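Local coordinates for protein putative Zn-dependent exopeptidase (Bacteroides vulgatus ATCC 8482, PDB 3GUX) that probably acts as a zinc-dependent aminopeptidase of the M28 family, removing residues one at a time from the amino end of peptides, at residues Y217-W230 and V257-I269. Sequence-based numbering, arbitrary orientation.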
loop_
_atom_site.group_PDB
_atom_site.type_symbol
_atom_site.label_atom_id
_atom_site.label_comp_id
_atom_site.label_asym_id
_atom_site.label_seq_id
_atom_site.Cartn_x
_atom_site.Cartn_y
_atom_site.Cartn_z
ATOM N N TYR A 217 -15.207 -3.516 5.158
ATOM C CA TYR A 217 -14.617 -2.939 6.374
ATOM C C TYR A 217 -14.303 -1.449 6.167
ATOM O O TYR A 217 -14.677 -0.602 7.014
ATOM C CB TYR A 217 -13.398 -3.732 6.847
ATOM C CG TYR A 217 -12.898 -3.301 8.199
ATOM C CD1 TYR A 217 -13.386 -3.884 9.365
ATOM C CD2 TYR A 217 -11.937 -2.303 8.314
ATOM C CE1 TYR A 217 -12.937 -3.452 10.631
ATOM C CE2 TYR A 217 -11.477 -1.874 9.541
ATOM C CZ TYR A 217 -11.957 -2.461 10.694
ATOM O OH TYR A 217 -11.473 -1.995 11.889
ATOM N N SER A 218 -13.679 -1.127 5.037
ATOM C CA SER A 218 -13.382 0.262 4.685
ATOM C C SER A 218 -14.659 1.148 4.705
ATOM O O SER A 218 -14.618 2.266 5.191
ATOM C CB SER A 218 -12.714 0.363 3.304
ATOM O OG SER A 218 -11.475 -0.390 3.203
ATOM N N ALA A 219 -15.773 0.602 4.209
ATOM C CA ALA A 219 -17.051 1.295 4.102
ATOM C C ALA A 219 -17.755 1.507 5.432
ATOM O O ALA A 219 -18.741 2.236 5.481
ATOM C CB ALA A 219 -17.959 0.529 3.154
ATOM N N ARG A 220 -17.342 0.830 6.508
ATOM C CA ARG A 220 -17.922 1.133 7.825
ATOM C C ARG A 220 -16.927 1.831 8.765
ATOM O O ARG A 220 -17.322 2.362 9.773
ATOM C CB ARG A 220 -18.538 -0.107 8.468
ATOM C CG ARG A 220 -17.618 -1.144 8.927
ATOM C CD ARG A 220 -18.430 -2.232 9.609
ATOM N NE ARG A 220 -17.514 -3.252 10.105
ATOM C CZ ARG A 220 -16.931 -3.248 11.306
ATOM N NH1 ARG A 220 -17.157 -2.288 12.203
ATOM N NH2 ARG A 220 -16.106 -4.233 11.623
ATOM N N THR A 221 -15.652 1.824 8.428
ATOM C CA THR A 221 -14.613 2.455 9.225
ATOM C C THR A 221 -13.976 3.686 8.567
ATOM O O THR A 221 -13.374 4.548 9.285
ATOM C CB THR A 221 -13.483 1.426 9.481
ATOM O OG1 THR A 221 -13.143 0.799 8.240
ATOM C CG2 THR A 221 -13.938 0.370 10.478
ATOM N N ALA A 222 -14.150 3.807 7.234
ATOM C CA ALA A 222 -13.522 4.887 6.475
ATOM C C ALA A 222 -14.348 5.342 5.243
ATOM O O ALA A 222 -13.772 5.483 4.163
ATOM C CB ALA A 222 -12.127 4.420 6.044
ATOM N N ARG A 223 -15.667 5.565 5.400
ATOM C CA ARG A 223 -16.513 5.932 4.243
ATOM C C ARG A 223 -16.081 7.212 3.591
ATOM O O ARG A 223 -15.884 7.255 2.406
ATOM C CB ARG A 223 -17.979 6.142 4.586
ATOM C CG ARG A 223 -18.695 4.925 4.946
ATOM C CD ARG A 223 -20.228 5.062 4.964
ATOM N NE ARG A 223 -20.773 5.193 3.606
ATOM C CZ ARG A 223 -20.908 4.194 2.725
ATOM N NH1 ARG A 223 -20.523 2.951 3.013
ATOM N NH2 ARG A 223 -21.412 4.437 1.520
ATOM N N SER A 224 -15.981 8.252 4.402
ATOM C CA SER A 224 -15.587 9.583 3.975
ATOM C C SER A 224 -14.353 9.529 3.082
ATOM O O SER A 224 -14.362 9.969 1.931
ATOM C CB SER A 224 -15.347 10.442 5.232
ATOM O OG SER A 224 -14.691 11.637 4.884
ATOM N N GLU A 225 -13.335 8.858 3.581
ATOM C CA GLU A 225 -12.067 8.720 2.857
ATOM C C GLU A 225 -12.231 7.863 1.611
ATOM O O GLU A 225 -11.767 8.219 0.539
ATOM C CB GLU A 225 -10.996 8.157 3.776
ATOM C CG GLU A 225 -10.746 8.968 5.046
ATOM C CD GLU A 225 -11.743 8.710 6.191
ATOM O OE1 GLU A 225 -12.687 7.897 6.009
ATOM O OE2 GLU A 225 -11.578 9.334 7.265
HETATM N N MSE A 226 -12.939 6.756 1.727
HETATM C CA MSE A 226 -13.162 5.891 0.570
HETATM C C MSE A 226 -13.952 6.611 -0.537
HETATM O O MSE A 226 -13.552 6.624 -1.720
HETATM C CB MSE A 226 -13.903 4.664 1.049
HETATM C CG MSE A 226 -14.147 3.586 0.056
HETATM SE SE MSE A 226 -15.390 2.360 0.852
HETATM C CE MSE A 226 -16.958 3.540 1.079
ATOM N N LYS A 227 -15.069 7.252 -0.154
ATOM C CA LYS A 227 -15.911 7.964 -1.109
ATOM C C LYS A 227 -15.123 9.057 -1.837
ATOM O O LYS A 227 -15.388 9.334 -3.018
ATOM C CB LYS A 227 -17.162 8.542 -0.400
ATOM N N LYS A 228 -14.168 9.667 -1.124
ATOM C CA LYS A 228 -13.300 10.716 -1.663
ATOM C C LYS A 228 -12.428 10.185 -2.783
ATOM O O LYS A 228 -12.276 10.807 -3.834
ATOM C CB LYS A 228 -12.411 11.253 -0.541
ATOM C CG LYS A 228 -11.546 12.449 -0.897
ATOM C CD LYS A 228 -10.406 12.651 0.098
ATOM C CE LYS A 228 -10.887 12.891 1.511
ATOM N NZ LYS A 228 -9.750 13.211 2.410
ATOM N N ILE A 229 -11.812 9.039 -2.520
ATOM C CA ILE A 229 -10.943 8.364 -3.448
ATOM C C ILE A 229 -11.727 7.916 -4.700
ATOM O O ILE A 229 -11.286 8.133 -5.833
ATOM C CB ILE A 229 -10.232 7.156 -2.740
ATOM C CG1 ILE A 229 -9.253 7.670 -1.664
ATOM C CG2 ILE A 229 -9.527 6.276 -3.753
ATOM C CD1 ILE A 229 -8.773 6.586 -0.593
ATOM N N TRP A 230 -12.908 7.336 -4.497
ATOM C CA TRP A 230 -13.728 6.885 -5.625
ATOM C C TRP A 230 -14.235 8.080 -6.430
ATOM O O TRP A 230 -14.334 7.991 -7.647
ATOM C CB TRP A 230 -14.887 6.001 -5.169
ATOM C CG TRP A 230 -14.610 4.516 -5.143
ATOM C CD1 TRP A 230 -15.316 3.547 -5.807
ATOM C CD2 TRP A 230 -13.574 3.820 -4.419
ATOM N NE1 TRP A 230 -14.807 2.310 -5.528
ATOM C CE2 TRP A 230 -13.735 2.447 -4.687
ATOM C CE3 TRP A 230 -12.525 4.226 -3.585
ATOM C CZ2 TRP A 230 -12.873 1.477 -4.169
ATOM C CZ3 TRP A 230 -11.689 3.263 -3.053
ATOM C CH2 TRP A 230 -11.874 1.908 -3.343
ATOM N N VAL A 257 -4.259 -1.868 10.847
ATOM C CA VAL A 257 -3.910 -0.417 10.825
ATOM C C VAL A 257 -4.931 0.406 11.582
ATOM O O VAL A 257 -4.598 1.176 12.508
ATOM C CB VAL A 257 -3.789 0.126 9.358
ATOM C CG1 VAL A 257 -4.025 1.594 9.315
ATOM C CG2 VAL A 257 -2.428 -0.232 8.759
ATOM N N ASN A 258 -6.194 0.222 11.215
ATOM C CA ASN A 258 -7.282 0.919 11.886
ATOM C C ASN A 258 -7.458 0.596 13.392
ATOM O O ASN A 258 -7.929 1.442 14.170
ATOM C CB ASN A 258 -8.586 0.618 11.132
ATOM C CG ASN A 258 -9.778 1.316 11.706
ATOM O OD1 ASN A 258 -10.816 0.693 11.980
ATOM N ND2 ASN A 258 -9.641 2.618 11.957
ATOM N N LYS A 259 -7.045 -0.589 13.813
ATOM C CA LYS A 259 -7.269 -1.013 15.193
ATOM C C LYS A 259 -6.083 -0.834 16.110
ATOM O O LYS A 259 -6.169 -0.109 17.087
ATOM C CB LYS A 259 -7.761 -2.433 15.174
ATOM C CG LYS A 259 -9.199 -2.496 14.732
ATOM C CD LYS A 259 -9.670 -3.933 14.599
ATOM C CE LYS A 259 -11.195 -3.976 14.645
ATOM N NZ LYS A 259 -11.695 -5.367 14.644
ATOM N N LEU A 260 -4.976 -1.485 15.809
ATOM C CA LEU A 260 -3.815 -1.353 16.676
ATOM C C LEU A 260 -3.195 0.096 16.580
ATOM O O LEU A 260 -2.690 0.644 17.578
ATOM C CB LEU A 260 -2.849 -2.504 16.385
ATOM N N ALA A 261 -3.328 0.743 15.420
ATOM C CA ALA A 261 -2.770 2.084 15.194
ATOM C C ALA A 261 -3.794 3.241 15.122
ATOM O O ALA A 261 -3.391 4.389 15.181
ATOM C CB ALA A 261 -1.965 2.041 13.915
ATOM N N ARG A 262 -5.087 2.899 15.076
ATOM C CA ARG A 262 -6.280 3.769 14.819
ATOM C C ARG A 262 -6.422 4.866 13.829
ATOM O O ARG A 262 -6.808 6.018 14.150
ATOM C CB ARG A 262 -7.303 3.936 15.973
ATOM C CG ARG A 262 -6.840 4.444 17.278
ATOM C CD ARG A 262 -6.112 3.355 18.010
ATOM N N ILE A 263 -6.151 4.467 12.607
ATOM C CA ILE A 263 -6.146 5.304 11.443
ATOM C C ILE A 263 -7.210 4.713 10.542
ATOM O O ILE A 263 -7.075 3.538 10.168
ATOM C CB ILE A 263 -4.768 5.165 10.781
ATOM C CG1 ILE A 263 -3.683 5.676 11.742
ATOM C CG2 ILE A 263 -4.730 5.875 9.404
ATOM C CD1 ILE A 263 -2.288 5.466 11.272
ATOM N N PRO A 264 -8.275 5.478 10.194
ATOM C CA PRO A 264 -9.165 4.852 9.211
ATOM C C PRO A 264 -8.346 4.497 7.957
ATOM O O PRO A 264 -7.499 5.273 7.525
ATOM C CB PRO A 264 -10.166 5.939 8.887
ATOM C CG PRO A 264 -9.459 7.211 9.250
ATOM C CD PRO A 264 -8.705 6.857 10.484
ATOM N N CYS A 265 -8.581 3.327 7.404
ATOM C CA CYS A 265 -7.762 2.870 6.325
ATOM C C CYS A 265 -8.604 2.207 5.264
ATOM O O CYS A 265 -9.355 1.271 5.557
ATOM C CB CYS A 265 -6.742 1.894 6.874
ATOM S SG CYS A 265 -5.491 1.499 5.710
ATOM N N VAL A 266 -8.432 2.674 4.027
ATOM C CA VAL A 266 -9.211 2.223 2.883
ATOM C C VAL A 266 -8.472 1.152 2.110
ATOM O O VAL A 266 -7.341 1.367 1.689
ATOM C CB VAL A 266 -9.542 3.430 1.915
ATOM C CG1 VAL A 266 -10.376 2.986 0.760
ATOM C CG2 VAL A 266 -10.282 4.563 2.656
ATOM N N ASP A 267 -9.116 0.013 1.892
ATOM C CA ASP A 267 -8.547 -1.033 1.061
ATOM C C ASP A 267 -9.026 -0.880 -0.404
ATOM O O ASP A 267 -10.242 -0.906 -0.664
ATOM C CB ASP A 267 -8.933 -2.405 1.632
ATOM C CG ASP A 267 -8.106 -3.550 1.065
ATOM O OD1 ASP A 267 -7.139 -3.323 0.273
ATOM O OD2 ASP A 267 -8.423 -4.705 1.424
ATOM N N ILE A 268 -8.080 -0.665 -1.335
ATOM C CA ILE A 268 -8.338 -0.640 -2.778
ATOM C C ILE A 268 -7.909 -2.039 -3.205
ATOM O O ILE A 268 -6.708 -2.301 -3.266
ATOM C CB ILE A 268 -7.533 0.452 -3.545
ATOM C CG1 ILE A 268 -7.796 1.846 -2.927
ATOM C CG2 ILE A 268 -7.835 0.382 -5.047
ATOM C CD1 ILE A 268 -7.004 3.019 -3.628
ATOM N N ILE A 269 -8.892 -2.908 -3.462
ATOM C CA ILE A 269 -8.688 -4.334 -3.698
ATOM C C ILE A 269 -9.626 -4.833 -4.798
ATOM O O ILE A 269 -10.799 -4.502 -4.815
ATOM C CB ILE A 269 -8.864 -5.159 -2.384
ATOM C CG1 ILE A 269 -8.562 -6.664 -2.593
ATOM C CG2 ILE A 269 -10.255 -4.904 -1.748
ATOM C CD1 ILE A 269 -8.406 -7.488 -1.271
HETATM O O HOH W 1 -10.166 1.222 8.227
#
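V266, on strand 265-269, is the apolar centre, touched by A222, M226, I229 and W230. Its CG1, anti to the backbone N (chi1 -178°), heads for M226 CG at 3.9 Å and the W230 ring, while CG2 rests 3.6 Å from M226 N and also meets A222 CB and E225 CB. I229 CD1 meets V266 tip to tip; its CG2 touches I268 CD1. W230 CH2 lies 4.1 Å from I268 CG1, and M226 CG sits over the rim of one face of the indole, whose NE1 bonds to F212 O. In the loop leading into the strand, P264 CB packs 3.8 Å from CB of A222, the N-cap of helix 223-236. Polar bonds follow: D267 N donates almost straight (174°) to S218 OG, 2.7 Å away, and one water links T221 OG1 to C265 N. At the outer edge Y217 OH donates to an in-plane lone pair of N258 OD1 (2.8 Å), ring and amide planes 69° apart, with T221 CG2 over the rim of one ring face and K259 CE 3.4 Å from the hydroxyl. A phenylalanine in place of Y217 would probably leave N258 OD1 without this donor, its amide then resting on the weak bond from ND2 to I263 O. Strand 265-269 edges the mixed sheet beside strand 198-203, and helix 223-236 helps cover one face, as in the phosphorylase/hydrolase-like fold of M28 exopeptidases.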